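Local structure of sulfatase (Bacteroides fragilis CAG:558, 6USS) at residues 202-207 with 227-232; 185-190 with 236-241; 257-262 with 296-301. The protein probably hydrolyses aryl sulfate esters, as a calcium-binding gut bacterial enzyme of the sulfatase family. The protein carries 1 engineered substitution. One frame throughout, in Å; residues are numbered along the deposited sequence.

Contact 1: residues 202-207 with 227-232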
loop_
_atom_site.group_PDB
_atom_site.type_symbol
_atom_site.label_atom_id
_atom_site.label_comp_id
_atom_site.label_asym_id
_atom_site.label_seq_id
_atom_site.Cartn_x
_atom_site.Cartn_y
_atom_site.Cartn_z
ATOM N N ASN A 202 8.255 -12.184 25.044
ATOM C CA ASN A 202 9.081 -12.908 24.089
ATOM C C ASN A 202 9.213 -12.181 22.758
ATOM O O ASN A 202 9.642 -12.789 21.771
ATOM C CB ASN A 202 8.532 -14.319 23.862
ATOM C CG ASN A 202 8.631 -15.191 25.104
ATOM O OD1 ASN A 202 9.444 -14.938 25.995
ATOM N ND2 ASN A 202 7.803 -16.226 25.164
ATOM N N ASN A 203 8.854 -10.900 22.706
ATOM C CA ASN A 203 8.918 -10.102 21.481
ATOM C C ASN A 203 8.111 -10.725 20.351
ATOM O O ASN A 203 8.413 -10.484 19.173
ATOM C CB ASN A 203 10.363 -9.882 20.999
ATOM C CG ASN A 203 11.273 -9.319 22.074
ATOM O OD1 ASN A 203 10.830 -8.620 22.987
ATOM N ND2 ASN A 203 12.559 -9.616 21.964
ATOM N N TYR A 204 7.107 -11.538 20.694
ATOM C CA TYR A 204 6.324 -12.303 19.718
ATOM C C TYR A 204 7.214 -13.136 18.800
ATOM O O TYR A 204 6.844 -13.422 17.653
ATOM C CB TYR A 204 5.405 -11.386 18.898
ATOM C CG TYR A 204 4.680 -10.405 19.776
ATOM C CD1 TYR A 204 3.794 -10.849 20.750
ATOM C CD2 TYR A 204 4.908 -9.032 19.669
ATOM C CE1 TYR A 204 3.135 -9.952 21.591
ATOM C CE2 TYR A 204 4.241 -8.119 20.501
ATOM C CZ TYR A 204 3.364 -8.596 21.465
ATOM O OH TYR A 204 2.716 -7.722 22.307
ATOM N N GLY A 205 8.400 -13.517 19.279
ATOM C CA GLY A 205 9.327 -14.319 18.501
ATOM C C GLY A 205 10.510 -13.576 17.916
ATOM O O GLY A 205 11.460 -14.229 17.472
ATOM N N ASN A 206 10.509 -12.252 17.905
ATOM C CA ASN A 206 11.591 -11.536 17.242
ATOM C C ASN A 206 12.871 -11.607 18.065
ATOM O O ASN A 206 12.860 -11.340 19.273
ATOM C CB ASN A 206 11.203 -10.080 17.006
ATOM C CG ASN A 206 10.117 -9.931 15.964
ATOM O OD1 ASN A 206 10.399 -9.859 14.765
ATOM N ND2 ASN A 206 8.866 -9.880 16.416
ATOM N N ARG A 207 13.975 -11.968 17.412
ATOM C CA ARG A 207 15.273 -11.952 18.066
ATOM C C ARG A 207 15.823 -10.534 18.092
ATOM O O ARG A 207 15.497 -9.704 17.238
ATOM C CB ARG A 207 16.257 -12.881 17.355
ATOM C CG ARG A 207 15.830 -14.332 17.347
ATOM C CD ARG A 207 17.030 -15.270 17.311
ATOM N NE ARG A 207 17.267 -15.892 18.612
ATOM C CZ ARG A 207 18.348 -15.686 19.359
ATOM N NH1 ARG A 207 19.319 -14.880 18.933
ATOM N NH2 ARG A 207 18.465 -16.297 20.532
ATOM N N THR A 227 7.082 -5.933 27.005
ATOM C CA THR A 227 5.974 -5.645 27.899
ATOM C C THR A 227 5.154 -6.917 28.085
ATOM O O THR A 227 5.414 -7.949 27.461
ATOM C CB THR A 227 5.109 -4.508 27.349
ATOM O OG1 THR A 227 4.261 -4.995 26.297
ATOM C CG2 THR A 227 5.980 -3.408 26.786
ATOM N N ASP A 228 4.151 -6.847 28.959
ATOM C CA ASP A 228 3.230 -7.967 29.109
ATOM C C ASP A 228 1.978 -7.814 28.245
ATOM O O ASP A 228 0.903 -8.303 28.624
ATOM C CB ASP A 228 2.859 -8.177 30.584
ATOM C CG ASP A 228 2.007 -7.041 31.162
ATOM O OD1 ASP A 228 1.860 -5.977 30.501
ATOM O OD2 ASP A 228 1.473 -7.222 32.284
ATOM N N THR A 229 2.082 -7.144 27.095
ATOM C CA THR A 229 0.956 -7.047 26.167
ATOM C C THR A 229 0.854 -8.349 25.363
ATOM O O THR A 229 1.716 -8.640 24.524
ATOM C CB THR A 229 1.106 -5.834 25.246
ATOM O OG1 THR A 229 1.311 -4.643 26.021
ATOM C CG2 THR A 229 -0.137 -5.653 24.386
ATOM N N PHE A 230 -0.183 -9.144 25.651
ATOM C CA PHE A 230 -0.569 -10.288 24.827
ATOM C C PHE A 230 -0.873 -9.831 23.393
ATOM O O PHE A 230 -1.423 -8.747 23.177
ATOM C CB PHE A 230 -1.800 -10.966 25.447
ATOM C CG PHE A 230 -1.845 -12.461 25.254
ATOM C CD1 PHE A 230 -0.958 -13.287 25.926
ATOM C CD2 PHE A 230 -2.776 -13.039 24.404
ATOM C CE1 PHE A 230 -0.997 -14.662 25.756
ATOM C CE2 PHE A 230 -2.814 -14.402 24.230
ATOM C CZ PHE A 230 -1.922 -15.219 24.912
ATOM N N VAL A 231 -0.522 -10.668 22.403
ATOM C CA VAL A 231 -0.489 -10.186 21.016
ATOM C C VAL A 231 -1.882 -9.787 20.533
ATOM O O VAL A 231 -2.032 -8.809 19.784
ATOM C CB VAL A 231 0.172 -11.216 20.074
ATOM C CG1 VAL A 231 -0.715 -12.408 19.823
ATOM C CG2 VAL A 231 0.512 -10.541 18.748
ATOM N N SER A 232 -2.922 -10.525 20.953
ATOM C CA SER A 232 -4.296 -10.150 20.620
ATOM C C SER A 232 -4.654 -8.781 21.164
ATOM O O SER A 232 -5.482 -8.080 20.570
ATOM C CB SER A 232 -5.281 -11.193 21.170
ATOM O OG SER A 232 -4.796 -12.507 20.956
#

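Contact 2: residues 185-190 with 236-241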
loop_
_atom_site.group_PDB
_atom_site.type_symbol
_atom_site.label_atom_id
_atom_site.label_comp_id
_atom_site.label_asym_id
_atom_site.label_seq_id
_atom_site.Cartn_x
_atom_site.Cartn_y
_atom_site.Cartn_z
ATOM N N VAL A 185 -3.255 0.151 4.693
ATOM C CA VAL A 185 -2.666 0.093 6.027
ATOM C C VAL A 185 -2.432 -1.372 6.389
ATOM O O VAL A 185 -3.340 -2.203 6.251
ATOM C CB VAL A 185 -3.571 0.773 7.078
ATOM C CG1 VAL A 185 -3.028 0.547 8.494
ATOM C CG2 VAL A 185 -3.725 2.267 6.770
ATOM N N ASN A 186 -1.219 -1.687 6.856
ATOM C CA ASN A 186 -0.843 -3.047 7.249
ATOM C C ASN A 186 -0.330 -3.043 8.683
ATOM O O ASN A 186 0.662 -2.370 8.984
ATOM C CB ASN A 186 0.228 -3.634 6.315
ATOM C CG ASN A 186 0.704 -5.021 6.762
ATOM O OD1 ASN A 186 0.060 -5.672 7.588
ATOM N ND2 ASN A 186 1.821 -5.484 6.200
ATOM N N ILE A 187 -0.986 -3.806 9.554
ATOM C CA ILE A 187 -0.492 -4.083 10.897
ATOM C C ILE A 187 -0.204 -5.581 10.980
ATOM O O ILE A 187 -1.132 -6.408 10.935
ATOM C CB ILE A 187 -1.486 -3.657 11.986
ATOM C CG1 ILE A 187 -1.734 -2.143 11.945
ATOM C CG2 ILE A 187 -0.994 -4.092 13.361
ATOM C CD1 ILE A 187 -3.048 -1.718 12.643
ATOM N N ALA A 188 1.082 -5.929 11.084
ATOM C CA ALA A 188 1.573 -7.269 11.427
ATOM C C ALA A 188 1.340 -8.318 10.337
ATOM O O ALA A 188 1.504 -9.524 10.598
ATOM C CB ALA A 188 0.962 -7.759 12.746
ATOM N N GLY A 189 0.967 -7.912 9.126
ATOM C CA GLY A 189 0.623 -8.863 8.086
ATOM C C GLY A 189 1.831 -9.221 7.246
ATOM O O GLY A 189 2.507 -8.340 6.707
ATOM N N HIS A 190 2.100 -10.516 7.134
ATOM C CA HIS A 190 3.180 -10.971 6.267
ATOM C C HIS A 190 2.806 -12.349 5.731
ATOM O O HIS A 190 1.624 -12.703 5.671
ATOM C CB HIS A 190 4.521 -10.935 7.024
ATOM C CG HIS A 190 4.580 -11.848 8.211
ATOM N ND1 HIS A 190 5.553 -12.818 8.356
ATOM C CD2 HIS A 190 3.797 -11.933 9.314
ATOM C CE1 HIS A 190 5.365 -13.462 9.494
ATOM N NE2 HIS A 190 4.306 -12.946 10.094
ATOM N N THR A 236 -5.385 -5.362 18.843
ATOM C CA THR A 236 -6.562 -4.525 19.055
ATOM C C THR A 236 -6.186 -3.054 19.236
ATOM O O THR A 236 -6.847 -2.171 18.681
ATOM C CB THR A 236 -7.355 -5.035 20.259
ATOM O OG1 THR A 236 -7.542 -6.451 20.132
ATOM C CG2 THR A 236 -8.701 -4.353 20.322
ATOM N N LEU A 237 -5.127 -2.764 19.997
ATOM C CA LEU A 237 -4.769 -1.368 20.218
ATOM C C LEU A 237 -4.280 -0.703 18.935
ATOM O O LEU A 237 -4.583 0.474 18.695
ATOM C CB LEU A 237 -3.717 -1.249 21.317
ATOM C CG LEU A 237 -4.227 -1.715 22.676
ATOM C CD1 LEU A 237 -3.032 -2.091 23.560
ATOM C CD2 LEU A 237 -5.111 -0.650 23.334
ATOM N N GLU A 238 -3.535 -1.432 18.090
ATOM C CA GLU A 238 -3.121 -0.839 16.819
ATOM C C GLU A 238 -4.286 -0.729 15.847
ATOM O O GLU A 238 -4.350 0.220 15.059
ATOM C CB GLU A 238 -1.978 -1.636 16.199
ATOM C CG GLU A 238 -0.733 -1.643 17.063
ATOM C CD GLU A 238 -0.071 -0.260 17.185
ATOM O OE1 GLU A 238 0.318 0.327 16.142
ATOM O OE2 GLU A 238 0.054 0.236 18.329
ATOM N N ALA A 239 -5.218 -1.677 15.887
ATOM C CA ALA A 239 -6.431 -1.525 15.093
ATOM C C ALA A 239 -7.218 -0.297 15.537
ATOM O O ALA A 239 -7.769 0.439 14.705
ATOM C CB ALA A 239 -7.298 -2.779 15.191
ATOM N N ILE A 240 -7.277 -0.046 16.846
ATOM C CA ILE A 240 -8.029 1.111 17.301
ATOM C C ILE A 240 -7.389 2.397 16.781
ATOM O O ILE A 240 -8.094 3.301 16.309
ATOM C CB ILE A 240 -8.180 1.083 18.833
ATOM C CG1 ILE A 240 -9.160 -0.043 19.214
ATOM C CG2 ILE A 240 -8.663 2.432 19.347
ATOM C CD1 ILE A 240 -9.666 0.002 20.646
ATOM N N LYS A 241 -6.047 2.488 16.791
ATOM C CA LYS A 241 -5.445 3.698 16.235
ATOM C C LYS A 241 -5.609 3.786 14.732
ATOM O O LYS A 241 -5.696 4.896 14.201
ATOM C CB LYS A 241 -3.954 3.827 16.588
ATOM C CG LYS A 241 -3.582 3.503 18.014
ATOM C CD LYS A 241 -2.088 3.172 18.099
ATOM C CE LYS A 241 -1.559 3.227 19.538
ATOM N NZ LYS A 241 -0.141 2.728 19.571
#

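Contact 3: residues 257-262 with 296-301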
loop_
_atom_site.group_PDB
_atom_site.type_symbol
_atom_site.label_atom_id
_atom_site.label_comp_id
_atom_site.label_asym_id
_atom_site.label_seq_id
_atom_site.Cartn_x
_atom_site.Cartn_y
_atom_site.Cartn_z
ATOM N N MET A 257 -9.850 -7.472 10.359
ATOM C CA MET A 257 -9.274 -7.807 11.663
ATOM C C MET A 257 -9.079 -9.315 11.717
ATOM O O MET A 257 -9.998 -10.061 12.045
ATOM C CB MET A 257 -10.179 -7.317 12.786
ATOM C CG MET A 257 -9.582 -7.463 14.167
ATOM S SD MET A 257 -8.321 -6.206 14.436
ATOM C CE MET A 257 -7.574 -6.769 15.974
ATOM N N ALA A 258 -7.867 -9.770 11.389
ATOM C CA ALA A 258 -7.571 -11.197 11.245
ATOM C C ALA A 258 -6.607 -11.626 12.349
ATOM O O ALA A 258 -5.392 -11.508 12.198
ATOM C CB ALA A 258 -7.001 -11.493 9.857
ATOM N N HIS A 259 -7.158 -12.154 13.442
ATOM C CA HIS A 259 -6.366 -12.502 14.618
ATOM C C HIS A 259 -5.388 -13.636 14.332
ATOM O O HIS A 259 -5.638 -14.513 13.494
ATOM C CB HIS A 259 -7.275 -12.906 15.782
ATOM C CG HIS A 259 -7.739 -11.744 16.583
ATOM N ND1 HIS A 259 -6.937 -11.123 17.513
ATOM C CD2 HIS A 259 -8.902 -11.051 16.564
ATOM C CE1 HIS A 259 -7.587 -10.101 18.041
ATOM N NE2 HIS A 259 -8.784 -10.039 17.485
ATOM N N TYR A 260 -4.255 -13.606 15.037
ATOM C CA TYR A 260 -3.412 -14.793 15.072
ATOM C C TYR A 260 -3.976 -15.838 16.030
ATOM O O TYR A 260 -3.792 -17.041 15.805
ATOM C CB TYR A 260 -1.977 -14.424 15.453
ATOM C CG TYR A 260 -1.220 -13.807 14.313
ATOM C CD1 TYR A 260 -0.676 -14.599 13.319
ATOM C CD2 TYR A 260 -1.063 -12.435 14.220
ATOM C CE1 TYR A 260 0.000 -14.046 12.262
ATOM C CE2 TYR A 260 -0.389 -11.858 13.159
ATOM C CZ TYR A 260 0.150 -12.674 12.175
ATOM O OH TYR A 260 0.852 -12.138 11.108
ATOM N N ALA A 261 -4.649 -15.398 17.098
ATOM C CA ALA A 261 -5.434 -16.299 17.932
ATOM C C ALA A 261 -6.495 -16.992 17.083
ATOM O O ALA A 261 -7.098 -16.375 16.202
ATOM C CB ALA A 261 -6.086 -15.511 19.068
ATOM N N ILE A 262 -6.752 -18.273 17.351
ATOM C CA ILE A 262 -6.267 -19.001 18.517
ATOM C C ILE A 262 -5.293 -20.112 18.115
ATOM O O ILE A 262 -5.372 -21.242 18.604
ATOM C CB ILE A 262 -7.456 -19.569 19.294
ATOM C CG1 ILE A 262 -8.351 -20.394 18.350
ATOM C CG2 ILE A 262 -8.232 -18.431 19.954
ATOM C CD1 ILE A 262 -9.610 -20.971 19.006
ATOM N N ASP A 296 -12.304 -12.668 22.200
ATOM C CA ASP A 296 -13.599 -12.038 22.415
ATOM C C ASP A 296 -13.461 -10.645 23.034
ATOM O O ASP A 296 -14.296 -9.765 22.773
ATOM C CB ASP A 296 -14.469 -12.938 23.293
ATOM C CG ASP A 296 -15.901 -12.421 23.421
ATOM O OD1 ASP A 296 -16.738 -12.729 22.530
ATOM O OD2 ASP A 296 -16.193 -11.719 24.414
ATOM N N LYS A 297 -12.430 -10.426 23.862
ATOM C CA LYS A 297 -12.195 -9.091 24.402
ATOM C C LYS A 297 -11.859 -8.120 23.288
ATOM O O LYS A 297 -12.291 -6.960 23.308
ATOM C CB LYS A 297 -11.065 -9.118 25.429
ATOM C CG LYS A 297 -10.671 -7.744 25.957
ATOM C CD LYS A 297 -9.393 -7.827 26.799
ATOM C CE LYS A 297 -8.995 -6.474 27.399
ATOM N NZ LYS A 297 -8.728 -5.421 26.393
ATOM N N SER A 298 -11.087 -8.586 22.302
ATOM C CA SER A 298 -10.792 -7.762 21.137
ATOM C C SER A 298 -12.078 -7.374 20.397
ATOM O O SER A 298 -12.265 -6.204 20.026
ATOM C CB SER A 298 -9.813 -8.508 20.227
ATOM O OG SER A 298 -9.609 -7.833 18.994
ATOM N N LEU A 299 -12.982 -8.346 20.184
ATOM C CA LEU A 299 -14.245 -8.053 19.512
ATOM C C LEU A 299 -15.028 -7.002 20.280
ATOM O O LEU A 299 -15.545 -6.041 19.698
ATOM C CB LEU A 299 -15.076 -9.323 19.356
ATOM C CG LEU A 299 -16.467 -9.155 18.718
ATOM C CD1 LEU A 299 -16.387 -8.934 17.207
ATOM C CD2 LEU A 299 -17.341 -10.336 19.030
ATOM N N GLY A 300 -15.130 -7.176 21.599
ATOM C CA GLY A 300 -15.786 -6.172 22.414
ATOM C C GLY A 300 -15.140 -4.805 22.295
ATOM O O GLY A 300 -15.834 -3.790 22.226
ATOM N N ASP A 301 -13.805 -4.762 22.258
ATOM C CA ASP A 301 -13.102 -3.480 22.248
ATOM C C ASP A 301 -13.377 -2.701 20.964
ATOM O O ASP A 301 -13.556 -1.477 21.004
ATOM C CB ASP A 301 -11.595 -3.685 22.425
ATOM C CG ASP A 301 -11.217 -4.169 23.821
ATOM O OD1 ASP A 301 -12.006 -3.989 24.773
ATOM O OD2 ASP A 301 -10.106 -4.718 23.971
#

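Contact 1: residues 202-207 with 227-232
Tyr-204 reaches from a tight loop to the start of helix 231-247, where it meets Val-231 with its ring and Thr-229 with its hydroxyl. At CB the side chain already heads for the other segment, and chi1 of -46° keeps CG beside the backbone N and opposite the carbonyl carbon. One flank of the ring then makes the apolar contact: CD1 and CE1 run past Val-231 CB, with CE1 the nearer at 3.6 Å. Above the same part of the ring sits the valine methyl CG2, 4.1 Å from the centroid and 23° off the ring normal, a CH-pi contact displaced toward the rim. Farther out, CZ of Tyr-204 is 3.5 Å from Thr-229 O, which lies near the ring plane. The hydroxyl ends the path by donating to that carbonyl, with 2.6 Å from Tyr-204 OH to Thr-229 O; the donor is tilted 35° from the carbonyl plane.

Both ends of this link are locally braced. Asn-203 and Asn-206 bond reciprocally, Asn-206 ND2 lying 2.9 Å from Asn-203 O and Asn-203 ND2 lying 3.2 Å from Asn-206 O, so the turn carrying the tyrosine is tied across its base. On the other side, Thr-227 OG1 takes up the backbone N of Thr-229 in an ST turn, just ahead of the N-cap residue Phe-230. A buried phenol thus fastens the long loop to the helix start: the bond at OH fixes where the end of the ring lies, and the methyl over its face probably limits its turning.

Contact 2: residues 185-190 with 236-241
Ile-187 lies against the backbone of Glu-238, an example of the strand-to-helix packing found throughout the alpha/beta fold of sulfatases. Strand 185-187, helix 231-247 and strand 253-258 form a beta-alpha-beta crossover, with the parallel strand 159-164 lying between the two strands in the sheet. The isoleucine uses both of its branches. Its CD1 methyl presses on the helix backbone, 3.4 Å from Glu-238 O and 3.9 Å from Ala-239 N, while CG2 lies 3.9 Å from Glu-238 CB. The longer branch gets this far because chi2 is 160°, which extends CD1 away from CA, and the two side chains cross at a slant. No hydrogen bond joins the segments; the contact is one of shape, made on the glutamate by its CB and backbone.

Around this first shell, the strand is set by backbone bonds from Ile-187 to His-162 and Gly-164 of the neighbouring strand region. Just past Ile-187 the chain turns, and Asn-186 secures that turn twice: its OD1 accepts from Gly-189 N at 2.9 Å in an Asx motif, and its ND2 donates to Gly-189 O at 3.0 Å. Both bonds lie in the carbonyl planes of their acceptors, on a lone pair.

The acidic end of Glu-238 leaves the isoleucine and turns to other partners. Tyr-224 OH hydrogen-bonds to OE2, and one helical turn on Lys-241 adds a salt bridge in which NZ lies 2.8 Å from Glu-238 OE2, coming from the syn side and 24° out of the carboxylate plane.

Contact 3: residues 257-262 with 296-301
His-259 lays the NE2-CE1 edge of its imidazole against the CB and OG of Ser-298, an edge contact between the strand end and helix 283-308. Ser-298 OG sits in the plane of the ring, 2.8 Å from His-259 NE2, and the two are hydrogen-bonded with an angle of 134°, a bent geometry in which either could be the donor. The bend brings the neighbouring ring carbon close as well, with 3.2 Å from His-259 CE1 to Ser-298 OG, and the serine CB follows at 3.5 Å from His-259 CE1. The serine oxygen points from the helix to the strand because OG is anti to the backbone N, chi1 173°. A second touch comes from Met-257, two residues earlier, whose chain bends at chi2 to set its CE methyl 3.8 Å from Ser-298 OG.

That buried hydroxyl therefore has an apolar neighbour and two polar ones, since Thr-236 of helix 231-247 also bonds to it through OG1. The imidazole is further packed by the ring of Phe-39 on strand 35-41, their planes inclined at about 60°. On the helix, Lys-297 NZ lies 2.9 Å from Asp-301 OD2, a salt bridge on the syn lone pair of that oxygen, and also pairs with Glu-233 of helix 231-247.

The imidazole side chain lies about 6 Å from that of the calcium-binding Asp-42 and about 10 Å from the calcium ion itself. Packing of this kind, at the end of a sheet strand with a covering helix behind it, belongs to the alkaline phosphatase-like fold of sulfatases, where metal ligands such as Asp-42 and Asp-322 directly follow strands of the central sheet.

In the fold
The three contacts lie on one side of the chain's centre, their own centres 12 to 16 Å apart. Along the sequence, contact 1 is nested inside the loop closed by contact 2, and contact 3 opens after both. Helix 231-247 is shared: contact 1 holds its start, contact 2 sets its middle on the sheet, and strand 253-258 of contact 3 follows it. Contacts 2 and 3 reach the same mixed sheet and are joined through the Thr-236 and Ser-298 hydroxyls and, probably, by Tyr-260 OH with Ala-188 O. Contacts 1 and 3 also touch, at Ser-232 with His-259 and Ala-261, so one helix ties the loop to the sheet; these two lie nearer the calcium-binding residues, contact 2 farther off.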